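Local coordinates for protein epsilon (Streptococcus pyogenes, PDB 1GVN) that neutralizes the cognate zeta toxin as the antitoxin of a plasmid-borne type II toxin-antitoxin system that kills cells which lose the plasmid, at residues A[48-53]-A[71-76]. Sequence-based numbering, arbitrary orientation.
Sequences NQLKLA and EYWRSM
Leu-50 and Ala-53 of helix 42-54 meet Tyr-72, Trp-73 and Met-76 of helix 63-83 where the two helices run nearly antiparallel, the axes of the short segments 12.3 Å apart and 163° between their directions. Together with helix 5-31 they make up the three-helix bundle of the antitoxin. So wide a spacing suits large aromatic side chains on one helix facing small or aliphatic ones on the other. The single methyl of Ala-53 points at helix 63-83, and its CB lies 3.6 Å from Tyr-72 CE2 and 3.8 Å from Trp-73 CZ2. One turn earlier, Leu-50 sends a single branch across: its CD2 comes within 3.8 Å of Trp-73 CZ3 and 3.9 Å of Met-76 CG, while the side chain also touches Tyr-22 and Val-25 of helix 5-31. Tyr-72 has CG anti to its own N (chi1 170°), directing the phenol at helix 42-54; Met-76 CG lies over one face of that ring, toward its rim. Tyr-72 is buried, and its OH is hydrogen-bonded to Gln-49 OE1 of the second subunit; Gln-49 OE1 of this chain pairs with Tyr-72 OH of that subunit in the same way, so tyrosine serves both core and dimer interface. Tryptophan likewise combines apolar bulk with one polar group: at the indole edge, Trp-73 NE1 donates to a water 2.8 Å away, which in turn donates to Ala-53 O over 3.3 Å.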
ATOM      1  N   ASN A  48      -1.720  -8.431   4.079  1.00 10.05           N
ATOM      2  CA  ASN A  48      -3.159  -8.285   3.932  1.00  9.84           C
ATOM      3  C   ASN A  48      -3.538  -7.184   2.956  1.00  9.48           C
ATOM      4  O   ASN A  48      -4.521  -7.309   2.229  1.00  9.20           O
ATOM      5  CB  ASN A  48      -3.814  -8.064   5.295  1.00 10.69           C
ATOM      6  CG  ASN A  48      -3.769  -9.319   6.160  1.00 16.09           C
ATOM      7  OD1 ASN A  48      -3.716 -10.431   5.638  1.00 15.23           O
ATOM      8  ND2 ASN A  48      -3.802  -9.146   7.475  1.00 15.75           N
ATOM      9  N   GLN A  49      -2.751  -6.111   2.943  1.00  9.24           N
ATOM     10  CA  GLN A  49      -3.022  -5.054   1.976  1.00  9.41           C
ATOM     11  C   GLN A  49      -2.773  -5.535   0.550  1.00  7.84           C
ATOM     12  O   GLN A  49      -3.501  -5.225  -0.362  1.00  9.81           O
ATOM     13  CB  GLN A  49      -2.167  -3.821   2.273  1.00 10.21           C
ATOM     14  CG  GLN A  49      -2.519  -3.120   3.575  1.00 11.79           C
ATOM     15  CD  GLN A  49      -1.650  -1.907   3.836  1.00 16.12           C
ATOM     16  OE1 GLN A  49      -1.632  -0.963   3.046  1.00 16.16           O
ATOM     17  NE2 GLN A  49      -0.928  -1.927   4.950  1.00 18.72           N
ATOM     18  N   LEU A  50      -1.727  -6.360   0.426  1.00  7.90           N
ATOM     19  CA  LEU A  50      -1.387  -6.916  -0.880  1.00  7.94           C
ATOM     20  C   LEU A  50      -2.481  -7.880  -1.336  1.00  8.97           C
ATOM     21  O   LEU A  50      -2.807  -7.939  -2.524  1.00  9.93           O
ATOM     22  CB  LEU A  50      -0.026  -7.624  -0.828  1.00  7.52           C
ATOM     23  CG  LEU A  50       1.201  -6.761  -0.483  1.00  7.34           C
ATOM     24  CD1 LEU A  50       2.481  -7.576  -0.691  1.00  7.34           C
ATOM     25  CD2 LEU A  50       1.235  -5.524  -1.365  1.00  6.51           C
ATOM     26  N   LYS A  51      -3.051  -8.632  -0.396  1.00  7.69           N
ATOM     27  CA  LYS A  51      -4.136  -9.555  -0.729  1.00  8.47           C
ATOM     28  C   LYS A  51      -5.320  -8.741  -1.261  1.00  8.82           C
ATOM     29  O   LYS A  51      -5.983  -9.122  -2.228  1.00  9.97           O
ATOM     30  CB  LYS A  51      -4.577 -10.345   0.513  1.00  7.66           C
ATOM     31  CG  LYS A  51      -3.567 -11.401   0.980  1.00  6.88           C
ATOM     32  CD  LYS A  51      -4.035 -12.098   2.266  1.00  8.89           C
ATOM     33  CE  LYS A  51      -3.164 -13.311   2.606  1.00  8.27           C
ATOM     34  NZ  LYS A  51      -3.493 -14.491   1.752  1.00  8.18           N
ATOM     35  N   LEU A  52      -5.575  -7.608  -0.619  1.00  9.69           N
ATOM     36  CA  LEU A  52      -6.674  -6.739  -1.018  1.00 10.75           C
ATOM     37  C   LEU A  52      -6.413  -6.201  -2.427  1.00 10.73           C
ATOM     38  O   LEU A  52      -7.313  -6.141  -3.267  1.00 10.88           O
ATOM     39  CB  LEU A  52      -6.798  -5.593  -0.009  1.00 14.03           C
ATOM     40  CG  LEU A  52      -8.106  -4.805   0.053  1.00 20.86           C
ATOM     41  CD1 LEU A  52      -8.056  -3.838   1.227  1.00 21.44           C
ATOM     42  CD2 LEU A  52      -8.325  -4.063  -1.247  1.00 24.81           C
ATOM     43  N   ALA A  53      -5.169  -5.823  -2.686  1.00  9.45           N
ATOM     44  CA  ALA A  53      -4.785  -5.296  -3.989  1.00 11.25           C
ATOM     45  C   ALA A  53      -5.010  -6.314  -5.107  1.00 11.86           C
ATOM     46  O   ALA A  53      -5.447  -5.961  -6.203  1.00 11.91           O
ATOM     47  CB  ALA A  53      -3.315  -4.871  -3.955  1.00  6.89           C
ATOM     48  N   GLU A  71       2.301   1.222 -10.981  1.00 12.26           N
ATOM     49  CA  GLU A  71       3.119   2.025 -10.073  1.00 12.77           C
ATOM     50  C   GLU A  71       2.938   1.532  -8.637  1.00 12.79           C
ATOM     51  O   GLU A  71       3.888   1.509  -7.856  1.00 13.37           O
ATOM     52  CB  GLU A  71       2.740   3.503 -10.173  1.00 12.83           C
ATOM     53  CG  GLU A  71       3.483   4.417  -9.193  1.00 15.52           C
ATOM     54  CD  GLU A  71       4.989   4.205  -9.200  1.00 15.39           C
ATOM     55  OE1 GLU A  71       5.532   3.777 -10.241  1.00 17.21           O
ATOM     56  OE2 GLU A  71       5.636   4.479  -8.169  1.00 14.81           O
ATOM     57  N   TYR A  72       1.714   1.143  -8.293  1.00 12.27           N
ATOM     58  CA  TYR A  72       1.424   0.623  -6.959  1.00 10.50           C
ATOM     59  C   TYR A  72       2.393  -0.511  -6.642  1.00 11.00           C
ATOM     60  O   TYR A  72       3.026  -0.539  -5.583  1.00  9.68           O
ATOM     61  CB  TYR A  72      -0.003   0.071  -6.896  1.00 11.15           C
ATOM     62  CG  TYR A  72      -0.303  -0.699  -5.625  1.00  9.48           C
ATOM     63  CD1 TYR A  72      -0.725  -0.043  -4.472  1.00 10.27           C
ATOM     64  CD2 TYR A  72      -0.127  -2.084  -5.568  1.00  9.65           C
ATOM     65  CE1 TYR A  72      -0.969  -0.747  -3.286  1.00 11.34           C
ATOM     66  CE2 TYR A  72      -0.368  -2.797  -4.388  1.00  8.11           C
ATOM     67  CZ  TYR A  72      -0.788  -2.124  -3.254  1.00  9.42           C
ATOM     68  OH  TYR A  72      -1.038  -2.827  -2.092  1.00 11.31           O
ATOM     69  N   TRP A  73       2.500  -1.454  -7.568  1.00 10.45           N
ATOM     70  CA  TRP A  73       3.376  -2.591  -7.365  1.00 10.64           C
ATOM     71  C   TRP A  73       4.843  -2.214  -7.365  1.00 10.47           C
ATOM     72  O   TRP A  73       5.644  -2.862  -6.697  1.00 10.70           O
ATOM     73  CB  TRP A  73       3.070  -3.679  -8.394  1.00  9.60           C
ATOM     74  CG  TRP A  73       1.761  -4.324  -8.091  1.00 10.37           C
ATOM     75  CD1 TRP A  73       0.580  -4.142  -8.751  1.00  9.89           C
ATOM     76  CD2 TRP A  73       1.474  -5.177  -6.981  1.00  9.77           C
ATOM     77  NE1 TRP A  73      -0.429  -4.830  -8.114  1.00 10.08           N
ATOM     78  CE2 TRP A  73       0.094  -5.473  -7.025  1.00  9.79           C
ATOM     79  CE3 TRP A  73       2.252  -5.719  -5.948  1.00 11.92           C
ATOM     80  CZ2 TRP A  73      -0.528  -6.290  -6.075  1.00  9.38           C
ATOM     81  CZ3 TRP A  73       1.634  -6.531  -5.006  1.00 12.15           C
ATOM     82  CH2 TRP A  73       0.255  -6.807  -5.077  1.00 10.95           C
ATOM     83  N   ARG A  74       5.203  -1.164  -8.098  1.00 10.89           N
ATOM     84  CA  ARG A  74       6.591  -0.726  -8.088  1.00 11.63           C
ATOM     85  C   ARG A  74       6.869  -0.180  -6.688  1.00 11.15           C
ATOM     86  O   ARG A  74       7.894  -0.496  -6.085  1.00 10.50           O
ATOM     87  CB  ARG A  74       6.854   0.393  -9.106  1.00 11.39           C
ATOM     88  CG  ARG A  74       6.706   0.007 -10.574  1.00 16.46           C
ATOM     89  CD  ARG A  74       7.365   1.074 -11.461  1.00 16.92           C
ATOM     90  NE  ARG A  74       7.015   0.941 -12.872  1.00 19.52           N
ATOM     91  CZ  ARG A  74       5.984   1.552 -13.446  1.00 20.85           C
ATOM     92  NH1 ARG A  74       5.197   2.346 -12.728  1.00 21.16           N
ATOM     93  NH2 ARG A  74       5.737   1.368 -14.736  1.00 21.04           N
ATOM     94  N   SER A  75       5.954   0.633  -6.166  1.00 11.60           N
ATOM     95  CA  SER A  75       6.165   1.208  -4.837  1.00 13.08           C
ATOM     96  C   SER A  75       6.188   0.147  -3.746  1.00 11.79           C
ATOM     97  O   SER A  75       6.985   0.240  -2.814  1.00 14.27           O
ATOM     98  CB  SER A  75       5.107   2.269  -4.502  1.00 13.69           C
ATOM     99  OG  SER A  75       3.814   1.706  -4.379  1.00 22.18           O
ATOM    100  N   MET A  76       5.317  -0.852  -3.846  1.00 10.73           N
ATOM    101  CA  MET A  76       5.297  -1.913  -2.840  1.00 11.46           C
ATOM    102  C   MET A  76       6.533  -2.793  -2.991  1.00 11.05           C
ATOM    103  O   MET A  76       6.978  -3.426  -2.031  1.00 11.16           O
ATOM    104  CB  MET A  76       4.020  -2.753  -2.958  1.00 11.14           C
ATOM    105  CG  MET A  76       2.782  -2.044  -2.409  1.00 12.63           C
ATOM    106  SD  MET A  76       2.990  -1.604  -0.653  1.00 14.39           S
ATOM    107  CE  MET A  76       1.305  -1.564  -0.093  1.00 19.20           C
TER
HETATM  108  O   HOH W   1      -3.223  -5.139  -8.440  1.00 17.24           O